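Local atomic coordinates of immunity protein (Neisseria meningitidis, PDB entry 4Q7O), a protein that probably protects its own cell by neutralising a cognate toxin of a contact-dependent growth-inhibition system. Residues F22-F27 and I87-G92; E29-F34 and F53-A58; E79-A84 and E99-I104; I113-F118 and E131-Y136. One frame throughout, in Å; residues are numbered along the deposited sequence.

Interaction 1 (F22-F27 and I87-G92); sequences FVISIF and IYFSVG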
loop_
_atom_site.group_PDB
_atom_site.type_symbol
_atom_site.label_atom_id
_atom_site.label_comp_id
_atom_site.label_asym_id
_atom_site.label_seq_id
_atom_site.Cartn_x
_atom_site.Cartn_y
_atom_site.Cartn_z
ATOM N N PHE B 22 -2.139 4.732 0.310
ATOM C CA PHE B 22 -1.564 3.400 0.208
ATOM C C PHE B 22 -1.545 2.857 -1.224
ATOM O O PHE B 22 -0.711 2.018 -1.553
ATOM C CB PHE B 22 -2.291 2.431 1.145
ATOM C CG PHE B 22 -3.780 2.399 0.938
ATOM C CD1 PHE B 22 -4.350 1.528 0.016
ATOM C CD2 PHE B 22 -4.611 3.244 1.663
ATOM C CE1 PHE B 22 -5.722 1.489 -0.177
ATOM C CE2 PHE B 22 -5.985 3.221 1.473
ATOM C CZ PHE B 22 -6.546 2.342 0.545
ATOM N N VAL B 23 -2.431 3.346 -2.088
ATOM C CA VAL B 23 -2.392 2.938 -3.496
ATOM C C VAL B 23 -1.044 3.284 -4.140
ATOM O O VAL B 23 -0.507 2.503 -4.944
ATOM C CB VAL B 23 -3.578 3.552 -4.288
ATOM C CG1 VAL B 23 -3.332 3.485 -5.792
ATOM C CG2 VAL B 23 -4.882 2.836 -3.927
ATOM N N ILE B 24 -0.491 4.440 -3.771
ATOM C CA ILE B 24 0.822 4.844 -4.273
ATOM C C ILE B 24 1.929 3.894 -3.810
ATOM O O ILE B 24 2.816 3.532 -4.591
ATOM C CB ILE B 24 1.173 6.283 -3.852
ATOM C CG1 ILE B 24 0.116 7.269 -4.365
ATOM C CG2 ILE B 24 2.560 6.659 -4.350
ATOM C CD1 ILE B 24 -0.085 7.241 -5.868
ATOM N N SER B 25 1.872 3.503 -2.539
ATOM C CA SER B 25 2.815 2.545 -1.957
ATOM C C SER B 25 2.801 1.243 -2.760
ATOM O O SER B 25 3.849 0.699 -3.131
ATOM C CB SER B 25 2.434 2.226 -0.498
ATOM O OG SER B 25 1.849 3.335 0.178
ATOM N N ILE B 26 1.600 0.744 -3.031
ATOM C CA ILE B 26 1.446 -0.521 -3.743
ATOM C C ILE B 26 1.902 -0.387 -5.187
ATOM O O ILE B 26 2.562 -1.275 -5.724
ATOM C CB ILE B 26 -0.022 -0.992 -3.706
ATOM C CG1 ILE B 26 -0.458 -1.262 -2.264
ATOM C CG2 ILE B 26 -0.232 -2.242 -4.562
ATOM C CD1 ILE B 26 -1.948 -1.507 -2.141
ATOM N N PHE B 27 1.565 0.738 -5.806
ATOM C CA PHE B 27 1.940 1.013 -7.189
ATOM C C PHE B 27 3.445 0.843 -7.408
ATOM O O PHE B 27 3.881 0.081 -8.273
ATOM C CB PHE B 27 1.494 2.430 -7.568
ATOM C CG PHE B 27 1.881 2.838 -8.959
ATOM C CD1 PHE B 27 1.047 2.572 -10.037
ATOM C CD2 PHE B 27 3.065 3.520 -9.191
ATOM C CE1 PHE B 27 1.406 2.952 -11.318
ATOM C CE2 PHE B 27 3.429 3.893 -10.474
ATOM C CZ PHE B 27 2.601 3.612 -11.532
ATOM N N ILE B 87 -4.494 13.490 -11.202
ATOM C CA ILE B 87 -4.036 12.266 -11.825
ATOM C C ILE B 87 -4.642 11.058 -11.121
ATOM O O ILE B 87 -4.799 11.042 -9.898
ATOM C CB ILE B 87 -2.490 12.232 -11.854
ATOM C CG1 ILE B 87 -1.961 10.914 -12.429
ATOM C CG2 ILE B 87 -1.912 12.538 -10.462
ATOM C CD1 ILE B 87 -0.489 10.974 -12.773
ATOM N N TYR B 88 -5.011 10.068 -11.923
ATOM C CA TYR B 88 -5.638 8.840 -11.460
ATOM C C TYR B 88 -4.622 7.717 -11.359
ATOM O O TYR B 88 -3.843 7.510 -12.279
ATOM C CB TYR B 88 -6.733 8.464 -12.456
ATOM C CG TYR B 88 -7.329 7.087 -12.311
ATOM C CD1 TYR B 88 -8.385 6.847 -11.440
ATOM C CD2 TYR B 88 -6.882 6.041 -13.101
ATOM C CE1 TYR B 88 -8.960 5.587 -11.339
ATOM C CE2 TYR B 88 -7.446 4.787 -13.009
ATOM C CZ TYR B 88 -8.480 4.564 -12.125
ATOM O OH TYR B 88 -9.041 3.310 -12.048
ATOM N N PHE B 89 -4.637 6.999 -10.241
ATOM C CA PHE B 89 -3.837 5.794 -10.066
ATOM C C PHE B 89 -4.736 4.616 -9.771
ATOM O O PHE B 89 -5.741 4.754 -9.075
ATOM C CB PHE B 89 -2.877 5.947 -8.881
ATOM C CG PHE B 89 -1.735 6.859 -9.143
ATOM C CD1 PHE B 89 -1.895 8.235 -9.036
ATOM C CD2 PHE B 89 -0.487 6.347 -9.469
ATOM C CE1 PHE B 89 -0.831 9.088 -9.268
ATOM C CE2 PHE B 89 0.585 7.196 -9.700
ATOM C CZ PHE B 89 0.416 8.563 -9.599
ATOM N N SER B 90 -4.370 3.445 -10.270
ATOM C CA SER B 90 -5.031 2.238 -9.802
ATOM C C SER B 90 -4.066 1.078 -9.686
ATOM O O SER B 90 -3.071 1.007 -10.406
ATOM C CB SER B 90 -6.225 1.873 -10.683
ATOM O OG SER B 90 -5.802 1.339 -11.915
ATOM N N VAL B 91 -4.363 0.184 -8.756
ATOM C CA VAL B 91 -3.629 -1.065 -8.636
ATOM C C VAL B 91 -4.597 -2.234 -8.492
ATOM O O VAL B 91 -5.733 -2.068 -8.041
ATOM C CB VAL B 91 -2.644 -1.049 -7.440
ATOM C CG1 VAL B 91 -1.539 -0.039 -7.679
ATOM C CG2 VAL B 91 -3.379 -0.783 -6.129
ATOM N N GLY B 92 -4.140 -3.415 -8.890
ATOM C CA GLY B 92 -4.945 -4.616 -8.777
ATOM C C GLY B 92 -5.729 -4.950 -10.032
ATOM O O GLY B 92 -5.472 -4.400 -11.116
#

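Interaction 2 (E29-F34 and F53-A58); sequences ETIYQF and FGVIGA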
loop_
_atom_site.group_PDB
_atom_site.type_symbol
_atom_site.label_atom_id
_atom_site.label_comp_id
_atom_site.label_asym_id
_atom_site.label_seq_id
_atom_site.Cartn_x
_atom_site.Cartn_y
_atom_site.Cartn_z
ATOM N N GLU B 29 5.852 -0.473 -5.328
ATOM C CA GLU B 29 6.443 -1.740 -4.917
ATOM C C GLU B 29 6.150 -2.856 -5.901
ATOM O O GLU B 29 7.019 -3.672 -6.209
ATOM C CB GLU B 29 5.986 -2.152 -3.518
ATOM C CG GLU B 29 6.537 -3.505 -3.055
ATOM C CD GLU B 29 8.060 -3.591 -3.044
ATOM O OE1 GLU B 29 8.739 -2.545 -2.982
ATOM O OE2 GLU B 29 8.580 -4.726 -3.089
ATOM N N THR B 30 4.928 -2.892 -6.414
ATOM C CA THR B 30 4.568 -3.992 -7.296
ATOM C C THR B 30 5.243 -3.867 -8.669
ATOM O O THR B 30 5.658 -4.865 -9.247
ATOM C CB THR B 30 3.042 -4.198 -7.394
ATOM O OG1 THR B 30 2.430 -3.006 -7.880
ATOM C CG2 THR B 30 2.462 -4.542 -6.029
ATOM N N ILE B 31 5.376 -2.649 -9.186
ATOM C CA ILE B 31 6.118 -2.460 -10.433
ATOM C C ILE B 31 7.598 -2.802 -10.259
ATOM O O ILE B 31 8.187 -3.507 -11.079
ATOM C CB ILE B 31 5.962 -1.031 -10.962
ATOM C CG1 ILE B 31 4.507 -0.798 -11.364
ATOM C CG2 ILE B 31 6.906 -0.770 -12.129
ATOM C CD1 ILE B 31 4.183 0.638 -11.630
ATOM N N TYR B 32 8.196 -2.313 -9.183
ATOM C CA TYR B 32 9.599 -2.596 -8.911
ATOM C C TYR B 32 9.896 -4.090 -8.809
ATOM O O TYR B 32 10.879 -4.581 -9.361
ATOM C CB TYR B 32 10.024 -1.890 -7.624
ATOM C CG TYR B 32 11.384 -2.297 -7.118
ATOM C CD1 TYR B 32 12.541 -1.822 -7.719
ATOM C CD2 TYR B 32 11.516 -3.144 -6.029
ATOM C CE1 TYR B 32 13.798 -2.187 -7.248
ATOM C CE2 TYR B 32 12.758 -3.512 -5.550
ATOM C CZ TYR B 32 13.896 -3.036 -6.161
ATOM O OH TYR B 32 15.129 -3.404 -5.676
ATOM N N GLN B 33 9.052 -4.826 -8.104
ATOM C CA GLN B 33 9.370 -6.220 -7.853
ATOM C C GLN B 33 9.117 -7.120 -9.070
ATOM O O GLN B 33 9.715 -8.185 -9.190
ATOM C CB GLN B 33 8.581 -6.732 -6.649
ATOM C CG GLN B 33 7.109 -6.872 -6.918
ATOM C CD GLN B 33 6.332 -7.255 -5.684
ATOM O OE1 GLN B 33 6.837 -7.166 -4.559
ATOM N NE2 GLN B 33 5.087 -7.676 -5.882
ATOM N N PHE B 34 8.233 -6.696 -9.968
ATOM C CA PHE B 34 7.759 -7.579 -11.027
ATOM C C PHE B 34 8.286 -7.194 -12.409
ATOM O O PHE B 34 8.612 -8.059 -13.226
ATOM C CB PHE B 34 6.232 -7.600 -11.016
ATOM C CG PHE B 34 5.627 -8.546 -11.993
ATOM C CD1 PHE B 34 5.568 -9.900 -11.714
ATOM C CD2 PHE B 34 5.089 -8.080 -13.180
ATOM C CE1 PHE B 34 5.000 -10.782 -12.617
ATOM C CE2 PHE B 34 4.515 -8.951 -14.085
ATOM C CZ PHE B 34 4.474 -10.303 -13.808
ATOM N N PHE B 53 0.894 5.602 -17.884
ATOM C CA PHE B 53 1.705 4.400 -17.884
ATOM C C PHE B 53 0.851 3.280 -17.342
ATOM O O PHE B 53 0.101 3.482 -16.394
ATOM C CB PHE B 53 2.927 4.589 -16.981
ATOM C CG PHE B 53 3.751 3.337 -16.805
ATOM C CD1 PHE B 53 4.766 3.028 -17.699
ATOM C CD2 PHE B 53 3.509 2.474 -15.741
ATOM C CE1 PHE B 53 5.520 1.883 -17.535
ATOM C CE2 PHE B 53 4.258 1.323 -15.574
ATOM C CZ PHE B 53 5.265 1.027 -16.474
ATOM N N GLY B 54 0.979 2.094 -17.920
ATOM C CA GLY B 54 0.183 0.975 -17.466
ATOM C C GLY B 54 0.843 -0.373 -17.675
ATOM O O GLY B 54 1.415 -0.646 -18.731
ATOM N N VAL B 55 0.777 -1.196 -16.634
ATOM C CA VAL B 55 1.149 -2.598 -16.693
ATOM C C VAL B 55 -0.004 -3.397 -16.114
ATOM O O VAL B 55 -0.985 -2.825 -15.635
ATOM C CB VAL B 55 2.434 -2.888 -15.887
ATOM C CG1 VAL B 55 3.628 -2.240 -16.558
ATOM C CG2 VAL B 55 2.286 -2.397 -14.442
ATOM N N ILE B 56 0.101 -4.720 -16.156
ATOM C CA ILE B 56 -0.933 -5.536 -15.541
ATOM C C ILE B 56 -0.910 -5.274 -14.035
ATOM O O ILE B 56 0.125 -5.446 -13.379
ATOM C CB ILE B 56 -0.776 -7.040 -15.860
ATOM C CG1 ILE B 56 -0.889 -7.274 -17.369
ATOM C CG2 ILE B 56 -1.837 -7.844 -15.123
ATOM C CD1 ILE B 56 -0.666 -8.718 -17.799
ATOM N N GLY B 57 -2.030 -4.787 -13.507
ATOM C CA GLY B 57 -2.168 -4.558 -12.079
ATOM C C GLY B 57 -1.704 -3.210 -11.549
ATOM O O GLY B 57 -1.692 -3.008 -10.335
ATOM N N ALA B 58 -1.318 -2.289 -12.432
ATOM C CA ALA B 58 -0.892 -0.961 -11.988
ATOM C C ALA B 58 -0.890 0.038 -13.126
ATOM O O ALA B 58 -0.336 -0.229 -14.185
ATOM C CB ALA B 58 0.493 -1.027 -11.358
HETATM O O HOH W 1 -0.332 -3.824 -8.246
#

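Interaction 3 (E79-A84 and E99-I104); sequences EYIDKA and ELIIPI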
loop_
_atom_site.group_PDB
_atom_site.type_symbol
_atom_site.label_atom_id
_atom_site.label_comp_id
_atom_site.label_asym_id
_atom_site.label_seq_id
_atom_site.Cartn_x
_atom_site.Cartn_y
_atom_site.Cartn_z
ATOM N N GLU B 79 -12.724 14.692 -5.550
ATOM C CA GLU B 79 -12.896 16.120 -5.298
ATOM C C GLU B 79 -11.716 17.000 -5.738
ATOM O O GLU B 79 -11.874 18.220 -5.886
ATOM C CB GLU B 79 -13.268 16.366 -3.831
ATOM C CG GLU B 79 -14.644 15.811 -3.461
ATOM C CD GLU B 79 -15.081 16.177 -2.054
ATOM O OE1 GLU B 79 -16.220 15.827 -1.678
ATOM O OE2 GLU B 79 -14.285 16.806 -1.322
ATOM N N TYR B 80 -10.546 16.399 -5.962
ATOM C CA TYR B 80 -9.405 17.173 -6.441
ATOM C C TYR B 80 -9.593 17.680 -7.863
ATOM O O TYR B 80 -9.035 18.715 -8.220
ATOM C CB TYR B 80 -8.099 16.369 -6.372
ATOM C CG TYR B 80 -7.603 16.075 -4.973
ATOM C CD1 TYR B 80 -7.282 17.104 -4.093
ATOM C CD2 TYR B 80 -7.428 14.769 -4.543
ATOM C CE1 TYR B 80 -6.827 16.845 -2.813
ATOM C CE2 TYR B 80 -6.955 14.494 -3.263
ATOM C CZ TYR B 80 -6.662 15.539 -2.404
ATOM O OH TYR B 80 -6.199 15.280 -1.140
ATOM N N ILE B 81 -10.357 16.951 -8.677
ATOM C CA ILE B 81 -10.409 17.258 -10.108
ATOM C C ILE B 81 -10.884 18.688 -10.363
ATOM O O ILE B 81 -10.302 19.409 -11.176
ATOM C CB ILE B 81 -11.282 16.251 -10.901
ATOM C CG1 ILE B 81 -10.747 14.825 -10.734
ATOM C CG2 ILE B 81 -11.311 16.629 -12.370
ATOM C CD1 ILE B 81 -11.672 13.755 -11.289
ATOM N N ASP B 82 -11.922 19.110 -9.646
ATOM C CA ASP B 82 -12.456 20.459 -9.814
ATOM C C ASP B 82 -11.535 21.555 -9.269
ATOM O O ASP B 82 -11.709 22.729 -9.594
ATOM C CB ASP B 82 -13.845 20.567 -9.171
ATOM C CG ASP B 82 -14.513 21.900 -9.446
ATOM O OD1 ASP B 82 -14.890 22.143 -10.612
ATOM O OD2 ASP B 82 -14.656 22.703 -8.498
ATOM N N LYS B 83 -10.548 21.172 -8.461
ATOM C CA LYS B 83 -9.695 22.144 -7.772
ATOM C C LYS B 83 -8.338 22.378 -8.438
ATOM O O LYS B 83 -7.800 23.477 -8.368
ATOM C CB LYS B 83 -9.477 21.720 -6.320
ATOM C CG LYS B 83 -10.765 21.478 -5.552
ATOM C CD LYS B 83 -10.495 21.000 -4.133
ATOM C CE LYS B 83 -11.794 20.768 -3.370
ATOM N NZ LYS B 83 -11.572 20.556 -1.907
ATOM N N ALA B 84 -7.791 21.351 -9.082
ATOM C CA ALA B 84 -6.434 21.423 -9.619
ATOM C C ALA B 84 -6.211 20.306 -10.631
ATOM O O ALA B 84 -6.924 19.303 -10.601
ATOM C CB ALA B 84 -5.407 21.323 -8.479
ATOM N N GLU B 99 -8.335 2.284 -6.290
ATOM C CA GLU B 99 -8.144 3.522 -7.045
ATOM C C GLU B 99 -7.872 4.725 -6.158
ATOM O O GLU B 99 -8.345 4.801 -5.028
ATOM C CB GLU B 99 -9.385 3.811 -7.887
ATOM C CG GLU B 99 -9.749 2.708 -8.857
ATOM C CD GLU B 99 -11.145 2.874 -9.422
ATOM O OE1 GLU B 99 -12.117 2.736 -8.653
ATOM O OE2 GLU B 99 -11.269 3.161 -10.631
ATOM N N LEU B 100 -7.135 5.689 -6.695
ATOM C CA LEU B 100 -6.844 6.924 -5.983
ATOM C C LEU B 100 -6.634 8.052 -6.968
ATOM O O LEU B 100 -5.962 7.882 -7.978
ATOM C CB LEU B 100 -5.579 6.752 -5.138
ATOM C CG LEU B 100 -5.028 7.985 -4.415
ATOM C CD1 LEU B 100 -5.976 8.457 -3.335
ATOM C CD2 LEU B 100 -3.657 7.698 -3.815
ATOM N N ILE B 101 -7.197 9.212 -6.655
ATOM C CA ILE B 101 -6.921 10.426 -7.412
ATOM C C ILE B 101 -6.234 11.436 -6.501
ATOM O O ILE B 101 -6.655 11.635 -5.362
ATOM C CB ILE B 101 -8.210 11.017 -7.994
ATOM C CG1 ILE B 101 -8.778 10.073 -9.064
ATOM C CG2 ILE B 101 -7.961 12.405 -8.552
ATOM C CD1 ILE B 101 -10.238 10.345 -9.422
ATOM N N ILE B 102 -5.163 12.054 -6.994
ATOM C CA ILE B 102 -4.459 13.098 -6.255
ATOM C C ILE B 102 -4.081 14.249 -7.192
ATOM O O ILE B 102 -4.071 14.076 -8.408
ATOM C CB ILE B 102 -3.189 12.551 -5.553
ATOM C CG1 ILE B 102 -2.287 11.806 -6.544
ATOM C CG2 ILE B 102 -3.567 11.662 -4.381
ATOM C CD1 ILE B 102 -0.946 11.369 -5.940
ATOM N N PRO B 103 -3.768 15.428 -6.635
ATOM C CA PRO B 103 -3.264 16.489 -7.514
ATOM C C PRO B 103 -1.940 16.091 -8.159
ATOM O O PRO B 103 -1.139 15.381 -7.547
ATOM C CB PRO B 103 -3.031 17.661 -6.551
ATOM C CG PRO B 103 -3.925 17.377 -5.373
ATOM C CD PRO B 103 -3.891 15.878 -5.235
ATOM N N ILE B 104 -1.703 16.556 -9.381
ATOM C CA ILE B 104 -0.442 16.290 -10.062
ATOM C C ILE B 104 0.773 16.768 -9.252
ATOM O O ILE B 104 1.802 16.109 -9.226
ATOM C CB ILE B 104 -0.454 16.868 -11.497
ATOM C CG1 ILE B 104 -1.400 16.041 -12.374
ATOM C CG2 ILE B 104 0.939 16.878 -12.103
ATOM C CD1 ILE B 104 -1.682 16.651 -13.728
#

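Interaction 4 (I113-F118 and E131-Y136); sequences IAISDF and EIQKTY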
loop_
_atom_site.group_PDB
_atom_site.type_symbol
_atom_site.label_atom_id
_atom_site.label_comp_id
_atom_site.label_asym_id
_atom_site.label_seq_id
_atom_site.Cartn_x
_atom_site.Cartn_y
_atom_site.Cartn_z
ATOM N N ILE B 113 10.267 11.389 -4.569
ATOM C CA ILE B 113 10.658 10.565 -3.427
ATOM C C ILE B 113 10.937 9.119 -3.843
ATOM O O ILE B 113 11.944 8.526 -3.444
ATOM C CB ILE B 113 9.586 10.607 -2.328
ATOM C CG1 ILE B 113 9.475 12.021 -1.750
ATOM C CG2 ILE B 113 9.907 9.616 -1.224
ATOM C CD1 ILE B 113 8.252 12.221 -0.879
ATOM N N ALA B 114 10.051 8.557 -4.658
ATOM C CA ALA B 114 10.207 7.178 -5.124
ATOM C C ALA B 114 11.477 6.969 -5.945
ATOM O O ALA B 114 12.182 5.977 -5.761
ATOM C CB ALA B 114 8.991 6.739 -5.917
ATOM N N ILE B 115 11.777 7.889 -6.853
ATOM C CA ILE B 115 12.967 7.718 -7.682
ATOM C C ILE B 115 14.238 7.902 -6.848
ATOM O O ILE B 115 15.259 7.278 -7.115
ATOM C CB ILE B 115 12.939 8.609 -8.941
ATOM C CG1 ILE B 115 13.866 8.035 -10.024
ATOM C CG2 ILE B 115 13.284 10.064 -8.609
ATOM C CD1 ILE B 115 13.789 8.802 -11.340
ATOM N N SER B 116 14.149 8.739 -5.818
ATOM C CA SER B 116 15.218 8.885 -4.845
ATOM C C SER B 116 15.472 7.564 -4.117
ATOM O O SER B 116 16.622 7.121 -4.013
ATOM C CB SER B 116 14.865 9.970 -3.830
ATOM O OG SER B 116 15.807 9.983 -2.780
ATOM N N ASP B 117 14.409 6.952 -3.593
ATOM C CA ASP B 117 14.536 5.637 -2.958
ATOM C C ASP B 117 15.218 4.657 -3.907
ATOM O O ASP B 117 16.121 3.912 -3.513
ATOM C CB ASP B 117 13.163 5.057 -2.572
ATOM C CG ASP B 117 12.532 5.737 -1.359
ATOM O OD1 ASP B 117 13.254 6.331 -0.533
ATOM O OD2 ASP B 117 11.293 5.649 -1.219
ATOM N N PHE B 118 14.789 4.671 -5.164
ATOM C CA PHE B 118 15.322 3.746 -6.153
ATOM C C PHE B 118 16.813 3.970 -6.424
ATOM O O PHE B 118 17.605 3.024 -6.406
ATOM C CB PHE B 118 14.525 3.825 -7.459
ATOM C CG PHE B 118 15.077 2.947 -8.544
ATOM C CD1 PHE B 118 14.914 1.567 -8.489
ATOM C CD2 PHE B 118 15.778 3.491 -9.607
ATOM C CE1 PHE B 118 15.434 0.753 -9.484
ATOM C CE2 PHE B 118 16.304 2.679 -10.605
ATOM C CZ PHE B 118 16.130 1.310 -10.544
ATOM N N GLU B 131 18.796 12.523 -14.202
ATOM C CA GLU B 131 18.258 13.161 -15.401
ATOM C C GLU B 131 16.738 13.265 -15.336
ATOM O O GLU B 131 16.163 14.271 -15.737
ATOM C CB GLU B 131 18.677 12.397 -16.657
ATOM C CG GLU B 131 20.097 12.693 -17.099
ATOM C CD GLU B 131 20.644 11.649 -18.050
ATOM O OE1 GLU B 131 21.824 11.773 -18.437
ATOM O OE2 GLU B 131 19.899 10.706 -18.401
ATOM N N ILE B 132 16.093 12.223 -14.831
ATOM C CA ILE B 132 14.645 12.224 -14.714
ATOM C C ILE B 132 14.186 13.207 -13.635
ATOM O O ILE B 132 13.203 13.930 -13.829
ATOM C CB ILE B 132 14.105 10.806 -14.456
ATOM C CG1 ILE B 132 14.448 9.902 -15.644
ATOM C CG2 ILE B 132 12.589 10.835 -14.215
ATOM C CD1 ILE B 132 14.249 8.430 -15.374
ATOM N N GLN B 133 14.902 13.251 -12.512
ATOM C CA GLN B 133 14.639 14.268 -11.491
ATOM C C GLN B 133 14.799 15.692 -12.019
ATOM O O GLN B 133 14.081 16.596 -11.599
ATOM C CB GLN B 133 15.552 14.073 -10.282
ATOM C CG GLN B 133 15.061 13.022 -9.317
ATOM C CD GLN B 133 15.947 12.907 -8.092
ATOM O OE1 GLN B 133 17.162 13.087 -8.175
ATOM N NE2 GLN B 133 15.342 12.619 -6.942
ATOM N N LYS B 134 15.753 15.893 -12.922
ATOM C CA LYS B 134 15.950 17.196 -13.550
ATOM C C LYS B 134 14.708 17.569 -14.341
ATOM O O LYS B 134 14.247 18.713 -14.296
ATOM C CB LYS B 134 17.165 17.158 -14.479
ATOM C CG LYS B 134 17.424 18.461 -15.221
ATOM C CD LYS B 134 18.477 18.286 -16.311
ATOM C CE LYS B 134 19.511 17.246 -15.919
ATOM N NZ LYS B 134 20.308 16.770 -17.082
ATOM N N THR B 135 14.160 16.593 -15.059
ATOM C CA THR B 135 12.934 16.812 -15.820
ATOM C C THR B 135 11.763 17.172 -14.900
ATOM O O THR B 135 10.948 18.027 -15.243
ATOM C CB THR B 135 12.575 15.601 -16.705
ATOM O OG1 THR B 135 13.684 15.280 -17.557
ATOM C CG2 THR B 135 11.369 15.913 -17.577
ATOM N N TYR B 136 11.691 16.537 -13.731
ATOM C CA TYR B 136 10.652 16.863 -12.750
ATOM C C TYR B 136 10.757 18.330 -12.343
ATOM O O TYR B 136 9.756 19.037 -12.271
ATOM C CB TYR B 136 10.752 15.986 -11.490
ATOM C CG TYR B 136 10.441 14.501 -11.652
ATOM C CD1 TYR B 136 9.884 13.995 -12.823
ATOM C CD2 TYR B 136 10.709 13.603 -10.615
ATOM C CE1 TYR B 136 9.608 12.640 -12.959
ATOM C CE2 TYR B 136 10.449 12.247 -10.745
ATOM C CZ TYR B 136 9.883 11.774 -11.914
ATOM O OH TYR B 136 9.614 10.431 -12.053
#

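Interaction 1 (F22-F27 and I87-G92)
Val23 O takes the intrahelical bond from Phe27 N at 2.9 Å, and Val91 CG1 lies against this same bonded turn, 3.9 Å from Val23 O. Here helix 22-34 packs on a central strand of the four-stranded antiparallel sheet, a helix-on-sheet layer in which the local axes cross at 62° and approach to 8.1 Å. Val91 has the most surface buried of these residues. Its CG1 nestles against the helix backbone, 3.7 Å from Phe27 CA, while its other branch, CG2, meets Ile26 CG2 at 3.8 Å. Two residues earlier on the strand, Phe89 points the same way and offers its ring to two neighbours. It turns its edge to the face of Phe27 in a T-shaped pair, centroids 5.4 Å apart and planes at 89°. With CG anti to the backbone N, the Phe27 ring stands where Phe89 CD2 comes over its face, while Ser90 O and Val91 CG1 lie at its edge. Val23 CG1 fills in beside Phe89 CB. Every touching side chain is buried, and the second subunit also reaches this helix: its Ile26 packs on Ile26 and the ring of its Phe34 meets Phe22. A CH-pi contact covers one face of Phe89: Ile24 CD1 stands over the ring centre, 3.6 Å from the centroid and 7° off the normal.

Interaction 2 (E29-F34 and F53-A58)
Phe53, on the outer strand of the sheet, brings CE2 to 4.0 Å from Ile31 CD1 as the two side chains run past each other in opposite directions; its side chain also touches Thr39 and Cys43 of helix 37-46. Ile31 holds CG1 beside the backbone N, opposite the carbonyl carbon (chi1 -66°), which aims CG1 and CD1 at the hairpin. Val55 follows on the same side, its CG2 branch crossing Ile31 CG1 at 4.1 Å. The chain then reverses through Ile56 and Gly57, a type II turn in a tight two-residue beta hairpin, with Val55 N bonded to Ala58 O at 2.9 Å and Ala58 N returning to Val55 O. Gly57 takes the positive phi of this turn, 88°, and its carbonyl faces a bridging water that donates to Gly57 O at 2.6 Å and to Thr30 OG1 at 2.9 Å. The Thr30 hydroxyl itself is bonded back to Ile26 O in its own helix. Ala58 adds its CB, 4.0 Å from Ile31 CG1, where the two backbones are nearest. Ile31 lies against carbon of Phe53, Val55 and Ala58, so the direct grip is apolar, and the polar link is indirect: a water with both hydrogens committed ties the hairpin turn to the helix.

Interaction 3 (E79-A84 and E99-I104)
Tyr80, Pro103 and Ile101 bury the most surface here, and Tyr80 joins the other two. Its CG lies opposite the carbonyl carbon (chi1 -69°), which sets the ring against the strand. The ring lies over the pyrrolidine of Pro103 in a CH-pi stack: Pro103 CD stands above the ring centre, 3.6 Å from the centroid and only 6° off the normal, while Pro103 CG sits over the CD1 side of the ring. Carbon CD is bonded to the amide nitrogen, which should make its hydrogens somewhat positive and favour this approach. The edge of the same ring meets the backbone of Ile101: Ile101 O lies near the ring plane, 3.3 Å from Tyr80 CD2. That carbonyl oxygen is buried by the contact and has no conventional hydrogen-bond partner in the model, so the aromatic C-H edge may offset part of its lost solvation. The Ile101 side chain extends to Ile81, where the two CD1 methyls meet at 4.1 Å. A local turn shapes the Tyr80 side: Tyr80 O accepts from both Lys83 N (2.9 Å) and Ala84 N (3.0 Å). The loop thereby covers the end of strand 98-103, an outer strand of the sheet, whose Ile101 also bonds through its backbone to Asn76. Ile102 points the other way, onto Ala107 and Tyr110 of helix 104-121, and Pro103 occupies the N-cap position where the strand passes into that helix.

Interaction 4 (I113-F118 and E131-Y136)
Ile115 reaches across to helix 126-139 with both arms. It holds CG1 anti to the backbone N (chi1 -158°), which carries CD1 out to the side of Ile132, 3.7 Å from Ile132 CB, the two side chains meeting at a slant. The other branch, CG2, lies between the backbone N and carbonyl carbon and presses on Gln133, 3.5 Å from Gln133 CG. Gln133 is extended and runs antiparallel to Ile115, so that its NE2 ends beside Ile115 CG2 and 4.1 Å from Ser116 CB. Tyr136, a turn further on, touches the same methyl through CE2. These two C-terminal helices form an antiparallel helical hairpin, local axes at 166° and 10.6 Å apart. Polar ends turn to partners beyond the segments: Gln133 OE1 to Lys130 NZ, weakly Gln133 NE2 to Asn112 OD1, and Tyr136 OH to Phe44 O of helix 37-46. The contact is therefore van der Waals in kind, mostly carbon on carbon, with Gln133 giving its CG methylene and the flank of its amide.

Interactions 1 and 2 share helix 22-34 and the sheet, with centres about 10 Å apart; Gly92 N probably bonds to Gly57 O where they meet. Interaction 2 is nested within the loop closed by interaction 1. Interaction 3, about 13 Å from interaction 1, reaches the adjoining strand 98-103, and the two alternate along the chain. Interaction 4 comes last, about 22 Å from interaction 3 between centres, in the C-terminal helices; it touches interaction 2 where Tyr32 CE1 meets Phe118 CE1 at 4.0 Å. One sheet thus connects the first three. Helix 22-34 both packs on it and meets the second subunit, whereas the segments of interaction 4 touch no other chain of the assembly.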